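Local coordinates for protein guanidinopropionase (Pseudomonas aeruginosa, PDB 3NIQ) that hydrolyses 3-guanidinopropanoate to beta-alanine and urea as a homohexameric, dimanganese member of the arginase (ureohydrolase) family, at residues Lys70-Ser75 with Met303-Cys308; Asp81-Gly86 with Leu309-Ala314. All coordinates share one frame; numbering follows the deposited sequence.

Contact 1. Residues Lys70-Ser75 with Met303-Cys308; sequences KVHHVS and MFELLC
His72 and Glu305 supply the polar link between the loop 70-75 and helix 294-317. NE2 of His72 donates to OE1 of Glu305 over 2.7 Å, nearly straight at 166°. The oxygen lies in the imidazole plane, whereas the nitrogen stands above the carboxylate plane, 40° out of it; the two planes are at about a right angle. Glu305 reaches the ring through a chain folded about the CB-CG bond (chi2 -80°). At the other ring nitrogen, ND1 of His72 accepts the backbone N of Val74 at 3.2 Å and, weakly, that of Ser75, so the loop curls round the imidazole and fixes its rotation.

The remaining contacts are packing. SG of Cys308 sits at the imidazole edge, 3.8 Å from CB of His72, and also lies over one face of the Phe304 ring, toward its rim. That phenyl turns its edge to the backbone of Val71 and His72, CZ resting 4.1 Å from N of His72.

The Glu305 carboxylate is held further by a salt bridge to Arg270 and a hydrogen bond from Gln266, while His73 bonds Glu212 of a neighbouring subunit. With ND1 accepting and NE2 donating, His72 is probably a neutral NE2-H tautomer, and Arg270 would balance the charge of buried Glu305.

Contact 2. Residues Asp81-Gly86 with Leu309-Ala314; sequences DLVRVG and LLAESA
Val83 has CG1 anti to its carbonyl carbon (chi1 -52°), which leaves CG2 between the backbone N and the carbonyl carbon and spreads both methyls over helix 294-317, where Ala311 and Ala314 meet them. CG2 rests 3.9 Å from CB of Ala311. CG1 reaches further along the helix, touching CB of Ala314 at 4.1 Å and closing to 3.3 Å on the backbone O of Ala311, a snug fit of a methyl against a helix carbonyl. In Leu82, CG is likewise anti to the carbonyl carbon (chi1 -83°) and the chain extends beyond it, carrying CD1 to the flank of the helix. There CD1 lies 3.9 Å from CG of Glu312, with CB of Ala311 beside it at 4.3 Å.

Consistent with the small alanine side chain, the CA atoms of Val83 and Ala311 are 5.9 Å apart. Val83 is where the chain leaves helix 79-82 and heads into strand 85-90, within this chain an outermost strand of the parallel sheet in the alpha/beta fold of the arginase family; helix 294-317 packs against this sheet, and Val37 of the adjacent strand touches both Val83 and Ala314. Leu82 meets the aliphatic part of the Glu312 side chain, whose carboxylate turns to a salt bridge with Arg273. Ser313, on the side of the helix away from Val83, bonds through OG to the backbone N of Leu277, at the start of strand 277-283.

How the contacts relate
Contacts 1 and 2 lie on consecutive six-residue segments of helix 294-317, their centres about 10 Å apart and on the same side of the chain's centre. They meet where CD1 of Leu307 packs 3.8 Å from CG1 of Val85. Along the chain the segments alternate: 70-75, 81-86, 303-308, 309-314. Pro79, Tyr80 and Val85 lie against the Phe304-Leu307 part of the helix, while Leu82 and Val83 reach the next part. Six of the eight strands of the sheet lie between 81-86 and 303-308 in sequence, and the two contacts thus join early and late parts of the fold. Contact 1 borders a neighbouring subunit of the hexamer; contact 2 is untouched by other chains. Both lie away from the manganese site.

Contact 1. Residues Lys70-Ser75 with Met303-Cys308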
ATOM      1  N   LYS A  70       3.044 -29.065  -9.758  1.00 28.95           N
ATOM      2  CA  LYS A  70       2.316 -30.328  -9.830  1.00 28.48           C
ATOM      3  C   LYS A  70       2.672 -31.346  -8.755  1.00 27.60           C
ATOM      4  O   LYS A  70       1.894 -32.264  -8.483  1.00 27.13           O
ATOM      5  CB  LYS A  70       2.487 -30.957 -11.216  1.00 29.81           C
ATOM      6  CG  LYS A  70       1.802 -30.171 -12.340  1.00 33.89           C
ATOM      7  CD  LYS A  70       1.709 -30.960 -13.655  1.00 38.78           C
ATOM      8  CE  LYS A  70       3.070 -31.241 -14.278  1.00 41.60           C
ATOM      9  NZ  LYS A  70       2.927 -31.475 -15.758  1.00 44.20           N
ATOM     10  N   VAL A  71       3.844 -31.209  -8.151  1.00 26.94           N
ATOM     11  CA  VAL A  71       4.334 -32.261  -7.266  1.00 27.48           C
ATOM     12  C   VAL A  71       4.889 -31.709  -5.956  1.00 27.23           C
ATOM     13  O   VAL A  71       5.654 -30.743  -5.951  1.00 27.79           O
ATOM     14  CB  VAL A  71       5.399 -33.151  -7.976  1.00 28.06           C
ATOM     15  CG1 VAL A  71       5.955 -34.207  -7.025  1.00 25.76           C
ATOM     16  CG2 VAL A  71       4.804 -33.813  -9.227  1.00 29.77           C
ATOM     17  N   HIS A  72       4.502 -32.345  -4.852  1.00 25.46           N
ATOM     18  CA  HIS A  72       4.997 -31.966  -3.548  1.00 25.74           C
ATOM     19  C   HIS A  72       6.465 -32.365  -3.386  1.00 25.82           C
ATOM     20  O   HIS A  72       6.827 -33.505  -3.678  1.00 27.16           O
ATOM     21  CB  HIS A  72       4.133 -32.606  -2.456  1.00 24.88           C
ATOM     22  CG  HIS A  72       4.277 -31.937  -1.134  1.00 23.40           C
ATOM     23  ND1 HIS A  72       5.434 -32.010  -0.391  1.00 21.27           N
ATOM     24  CD2 HIS A  72       3.424 -31.148  -0.438  1.00 18.74           C
ATOM     25  CE1 HIS A  72       5.281 -31.307   0.719  1.00 22.68           C
ATOM     26  NE2 HIS A  72       4.074 -30.766   0.709  1.00 20.15           N
ATOM     27  N   HIS A  73       7.315 -31.449  -2.909  1.00 25.93           N
ATOM     28  CA  HIS A  73       8.771 -31.679  -3.002  1.00 25.38           C
ATOM     29  C   HIS A  73       9.283 -32.578  -1.884  1.00 25.77           C
ATOM     30  O   HIS A  73      10.380 -33.122  -1.975  1.00 25.49           O
ATOM     31  CB  HIS A  73       9.594 -30.368  -3.110  1.00 24.30           C
ATOM     32  CG  HIS A  73       9.862 -29.691  -1.797  1.00 23.70           C
ATOM     33  ND1 HIS A  73       8.920 -28.922  -1.146  1.00 22.21           N
ATOM     34  CD2 HIS A  73      10.976 -29.649  -1.024  1.00 22.32           C
ATOM     35  CE1 HIS A  73       9.432 -28.451  -0.023  1.00 23.39           C
ATOM     36  NE2 HIS A  73      10.679 -28.877   0.077  1.00 26.70           N
ATOM     37  N   VAL A  74       8.491 -32.740  -0.831  1.00 25.64           N
ATOM     38  CA  VAL A  74       8.906 -33.607   0.259  1.00 25.39           C
ATOM     39  C   VAL A  74       8.274 -34.981   0.072  1.00 26.32           C
ATOM     40  O   VAL A  74       8.973 -35.982  -0.030  1.00 25.48           O
ATOM     41  CB  VAL A  74       8.513 -33.012   1.624  1.00 25.91           C
ATOM     42  CG1 VAL A  74       8.995 -33.906   2.780  1.00 25.46           C
ATOM     43  CG2 VAL A  74       9.047 -31.565   1.742  1.00 24.25           C
ATOM     44  N   SER A  75       6.949 -35.015   0.023  1.00 26.18           N
ATOM     45  CA  SER A  75       6.220 -36.271  -0.043  1.00 27.03           C
ATOM     46  C   SER A  75       6.255 -36.882  -1.451  1.00 27.10           C
ATOM     47  O   SER A  75       6.088 -38.083  -1.619  1.00 26.12           O
ATOM     48  CB  SER A  75       4.785 -36.045   0.423  1.00 26.00           C
ATOM     49  OG  SER A  75       4.061 -35.264  -0.512  1.00 26.22           O
ATOM     50  N   MET A 303      -3.595 -24.858   0.897  1.00 16.09           N
ATOM     51  CA  MET A 303      -4.581 -25.589   0.113  1.00 16.44           C
ATOM     52  C   MET A 303      -3.889 -26.740  -0.627  1.00 16.81           C
ATOM     53  O   MET A 303      -4.344 -27.893  -0.577  1.00 16.09           O
ATOM     54  CB  MET A 303      -5.244 -24.651  -0.900  1.00 17.50           C
ATOM     55  CG  MET A 303      -6.414 -25.298  -1.672  1.00 17.35           C
ATOM     56  SD  MET A 303      -7.220 -24.154  -2.784  1.00 20.04           S
ATOM     57  CE  MET A 303      -8.775 -25.019  -3.050  1.00 19.84           C
ATOM     58  N   PHE A 304      -2.783 -26.426  -1.304  1.00 17.46           N
ATOM     59  CA  PHE A 304      -2.000 -27.470  -1.967  1.00 19.02           C
ATOM     60  C   PHE A 304      -1.471 -28.526  -0.988  1.00 19.41           C
ATOM     61  O   PHE A 304      -1.524 -29.723  -1.287  1.00 21.11           O
ATOM     62  CB  PHE A 304      -0.845 -26.874  -2.770  1.00 19.38           C
ATOM     63  CG  PHE A 304      -0.078 -27.903  -3.556  1.00 19.97           C
ATOM     64  CD1 PHE A 304      -0.605 -28.436  -4.726  1.00 20.45           C
ATOM     65  CD2 PHE A 304       1.156 -28.358  -3.118  1.00 22.34           C
ATOM     66  CE1 PHE A 304       0.075 -29.405  -5.444  1.00 20.52           C
ATOM     67  CE2 PHE A 304       1.860 -29.343  -3.862  1.00 21.26           C
ATOM     68  CZ  PHE A 304       1.316 -29.840  -5.009  1.00 21.46           C
ATOM     69  N   GLU A 305      -0.940 -28.102   0.163  1.00 18.85           N
ATOM     70  CA  GLU A 305      -0.425 -29.067   1.147  1.00 19.22           C
ATOM     71  C   GLU A 305      -1.547 -30.056   1.516  1.00 18.93           C
ATOM     72  O   GLU A 305      -1.326 -31.260   1.575  1.00 19.76           O
ATOM     73  CB  GLU A 305       0.065 -28.385   2.428  1.00 18.50           C
ATOM     74  CG  GLU A 305       1.177 -27.353   2.254  1.00 19.20           C
ATOM     75  CD  GLU A 305       2.541 -27.993   2.113  1.00 20.95           C
ATOM     76  OE1 GLU A 305       2.684 -29.191   2.457  1.00 19.75           O
ATOM     77  OE2 GLU A 305       3.465 -27.297   1.647  1.00 19.50           O
ATOM     78  N   LEU A 306      -2.737 -29.517   1.761  1.00 18.40           N
ATOM     79  CA  LEU A 306      -3.917 -30.306   2.139  1.00 17.44           C
ATOM     80  C   LEU A 306      -4.433 -31.177   0.998  1.00 18.64           C
ATOM     81  O   LEU A 306      -4.891 -32.304   1.231  1.00 18.28           O
ATOM     82  CB  LEU A 306      -5.041 -29.386   2.612  1.00 16.34           C
ATOM     83  CG  LEU A 306      -4.824 -28.704   3.952  1.00 13.98           C
ATOM     84  CD1 LEU A 306      -5.843 -27.568   4.111  1.00 15.16           C
ATOM     85  CD2 LEU A 306      -4.904 -29.691   5.108  1.00 15.35           C
ATOM     86  N   LEU A 307      -4.359 -30.650  -0.231  1.00 18.42           N
ATOM     87  CA  LEU A 307      -4.788 -31.386  -1.411  1.00 18.89           C
ATOM     88  C   LEU A 307      -4.005 -32.691  -1.539  1.00 18.91           C
ATOM     89  O   LEU A 307      -4.561 -33.739  -1.851  1.00 19.39           O
ATOM     90  CB  LEU A 307      -4.607 -30.543  -2.684  1.00 16.96           C
ATOM     91  CG  LEU A 307      -4.692 -31.261  -4.038  1.00 19.72           C
ATOM     92  CD1 LEU A 307      -6.034 -31.988  -4.209  1.00 20.57           C
ATOM     93  CD2 LEU A 307      -4.494 -30.281  -5.194  1.00 18.22           C
ATOM     94  N   CYS A 308      -2.707 -32.615  -1.306  1.00 19.51           N
ATOM     95  CA  CYS A 308      -1.865 -33.791  -1.449  1.00 20.80           C
ATOM     96  C   CYS A 308      -2.336 -34.892  -0.513  1.00 20.80           C
ATOM     97  O   CYS A 308      -2.351 -36.063  -0.887  1.00 20.71           O
ATOM     98  CB  CYS A 308      -0.397 -33.447  -1.203  1.00 20.26           C
ATOM     99  SG  CYS A 308       0.295 -32.414  -2.540  1.00 22.52           S
TER

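Contact 2. Residues Asp81-Gly86 with Leu309-Ala314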
ATOM      1  N   ASP A  81      -2.312 -36.763 -10.589  1.00 28.35           N
ATOM      2  CA  ASP A  81      -2.105 -38.114 -11.138  1.00 29.51           C
ATOM      3  C   ASP A  81      -2.792 -39.148 -10.268  1.00 29.22           C
ATOM      4  O   ASP A  81      -3.414 -40.073 -10.790  1.00 30.15           O
ATOM      5  CB  ASP A  81      -0.616 -38.468 -11.290  1.00 30.44           C
ATOM      6  CG  ASP A  81       0.076 -37.655 -12.380  1.00 31.88           C
ATOM      7  OD1 ASP A  81      -0.594 -37.225 -13.334  1.00 32.44           O
ATOM      8  OD2 ASP A  81       1.298 -37.449 -12.276  1.00 36.05           O
ATOM      9  N   LEU A  82      -2.715 -38.960  -8.949  1.00 27.79           N
ATOM     10  CA  LEU A  82      -3.360 -39.869  -8.004  1.00 27.94           C
ATOM     11  C   LEU A  82      -4.868 -39.951  -8.182  1.00 27.26           C
ATOM     12  O   LEU A  82      -5.422 -41.043  -8.222  1.00 28.09           O
ATOM     13  CB  LEU A  82      -3.050 -39.492  -6.551  1.00 27.59           C
ATOM     14  CG  LEU A  82      -1.753 -39.987  -5.961  1.00 30.34           C
ATOM     15  CD1 LEU A  82      -1.800 -39.765  -4.444  1.00 30.79           C
ATOM     16  CD2 LEU A  82      -1.571 -41.483  -6.303  1.00 33.05           C
ATOM     17  N   VAL A  83      -5.533 -38.801  -8.280  1.00 25.61           N
ATOM     18  CA  VAL A  83      -7.008 -38.767  -8.337  1.00 23.81           C
ATOM     19  C   VAL A  83      -7.487 -37.629  -9.223  1.00 23.51           C
ATOM     20  O   VAL A  83      -6.679 -36.816  -9.689  1.00 23.26           O
ATOM     21  CB  VAL A  83      -7.642 -38.598  -6.918  1.00 23.96           C
ATOM     22  CG1 VAL A  83      -7.100 -39.646  -5.954  1.00 23.03           C
ATOM     23  CG2 VAL A  83      -7.386 -37.187  -6.370  1.00 21.81           C
ATOM     24  N   ARG A  84      -8.795 -37.576  -9.463  1.00 23.37           N
ATOM     25  CA  ARG A  84      -9.384 -36.504 -10.247  1.00 24.05           C
ATOM     26  C   ARG A  84      -9.705 -35.283  -9.378  1.00 23.97           C
ATOM     27  O   ARG A  84     -10.533 -35.355  -8.451  1.00 23.61           O
ATOM     28  CB  ARG A  84     -10.643 -36.997 -10.951  1.00 24.47           C
ATOM     29  CG  ARG A  84     -10.399 -38.198 -11.891  1.00 27.69           C
ATOM     30  CD  ARG A  84     -11.721 -38.734 -12.444  1.00 30.58           C
ATOM     31  NE  ARG A  84     -12.496 -37.638 -13.030  1.00 36.27           N
ATOM     32  CZ  ARG A  84     -12.408 -37.231 -14.297  1.00 37.58           C
ATOM     33  NH1 ARG A  84     -11.585 -37.847 -15.146  1.00 37.26           N
ATOM     34  NH2 ARG A  84     -13.166 -36.217 -14.719  1.00 34.49           N
ATOM     35  N   VAL A  85      -9.046 -34.172  -9.702  1.00 24.17           N
ATOM     36  CA  VAL A  85      -9.178 -32.898  -8.982  1.00 23.19           C
ATOM     37  C   VAL A  85      -9.694 -31.832  -9.939  1.00 23.17           C
ATOM     38  O   VAL A  85      -9.307 -31.783 -11.119  1.00 22.64           O
ATOM     39  CB  VAL A  85      -7.821 -32.436  -8.381  1.00 23.28           C
ATOM     40  CG1 VAL A  85      -8.027 -31.286  -7.368  1.00 19.86           C
ATOM     41  CG2 VAL A  85      -7.122 -33.598  -7.685  1.00 22.50           C
ATOM     42  N   GLY A  86     -10.577 -30.975  -9.441  1.00 22.43           N
ATOM     43  CA  GLY A  86     -11.127 -29.917 -10.277  1.00 22.28           C
ATOM     44  C   GLY A  86     -11.614 -28.724  -9.491  1.00 22.58           C
ATOM     45  O   GLY A  86     -11.809 -28.813  -8.274  1.00 23.16           O
ATOM     46  N   LEU A 309      -2.729 -34.516   0.697  1.00 21.47           N
ATOM     47  CA  LEU A 309      -3.185 -35.501   1.675  1.00 21.59           C
ATOM     48  C   LEU A 309      -4.576 -36.024   1.374  1.00 21.62           C
ATOM     49  O   LEU A 309      -4.839 -37.216   1.535  1.00 22.74           O
ATOM     50  CB  LEU A 309      -3.122 -34.934   3.089  1.00 21.95           C
ATOM     51  CG  LEU A 309      -1.777 -34.371   3.538  1.00 24.99           C
ATOM     52  CD1 LEU A 309      -1.846 -33.976   5.003  1.00 26.46           C
ATOM     53  CD2 LEU A 309      -0.648 -35.390   3.293  1.00 25.91           C
ATOM     54  N   LEU A 310      -5.464 -35.149   0.918  1.00 20.68           N
ATOM     55  CA  LEU A 310      -6.792 -35.601   0.528  1.00 20.85           C
ATOM     56  C   LEU A 310      -6.740 -36.505  -0.706  1.00 21.58           C
ATOM     57  O   LEU A 310      -7.506 -37.459  -0.807  1.00 21.63           O
ATOM     58  CB  LEU A 310      -7.722 -34.421   0.238  1.00 20.44           C
ATOM     59  CG  LEU A 310      -8.075 -33.521   1.421  1.00 21.75           C
ATOM     60  CD1 LEU A 310      -8.730 -32.238   0.897  1.00 21.71           C
ATOM     61  CD2 LEU A 310      -9.051 -34.266   2.357  1.00 23.90           C
ATOM     62  N   ALA A 311      -5.872 -36.179  -1.655  1.00 21.51           N
ATOM     63  CA  ALA A 311      -5.674 -37.052  -2.810  1.00 22.46           C
ATOM     64  C   ALA A 311      -5.367 -38.482  -2.350  1.00 23.42           C
ATOM     65  O   ALA A 311      -5.958 -39.429  -2.867  1.00 23.93           O
ATOM     66  CB  ALA A 311      -4.558 -36.526  -3.710  1.00 22.06           C
ATOM     67  N   GLU A 312      -4.453 -38.637  -1.391  1.00 24.49           N
ATOM     68  CA  GLU A 312      -4.104 -39.968  -0.884  1.00 26.20           C
ATOM     69  C   GLU A 312      -5.303 -40.665  -0.234  1.00 27.09           C
ATOM     70  O   GLU A 312      -5.514 -41.850  -0.450  1.00 25.90           O
ATOM     71  CB  GLU A 312      -2.932 -39.918   0.095  1.00 27.02           C
ATOM     72  CG  GLU A 312      -1.583 -39.639  -0.563  1.00 28.37           C
ATOM     73  CD  GLU A 312      -0.405 -40.093   0.279  1.00 28.50           C
ATOM     74  OE1 GLU A 312       0.561 -40.614  -0.308  1.00 31.49           O
ATOM     75  OE2 GLU A 312      -0.417 -39.904   1.519  1.00 28.32           O
ATOM     76  N   SER A 313      -6.085 -39.933   0.558  1.00 27.56           N
ATOM     77  CA  SER A 313      -7.277 -40.528   1.168  1.00 27.77           C
ATOM     78  C   SER A 313      -8.275 -40.941   0.101  1.00 27.06           C
ATOM     79  O   SER A 313      -8.798 -42.052   0.145  1.00 27.66           O
ATOM     80  CB  SER A 313      -7.941 -39.582   2.182  1.00 28.62           C
ATOM     81  OG  SER A 313      -7.150 -39.457   3.347  1.00 29.63           O
ATOM     82  N   ALA A 314      -8.533 -40.062  -0.864  1.00 25.80           N
ATOM     83  CA  ALA A 314      -9.457 -40.388  -1.948  1.00 26.44           C
ATOM     84  C   ALA A 314      -8.962 -41.589  -2.765  1.00 27.72           C
ATOM     85  O   ALA A 314      -9.770 -42.367  -3.298  1.00 27.93           O
ATOM     86  CB  ALA A 314      -9.701 -39.190  -2.859  1.00 26.44           C
TER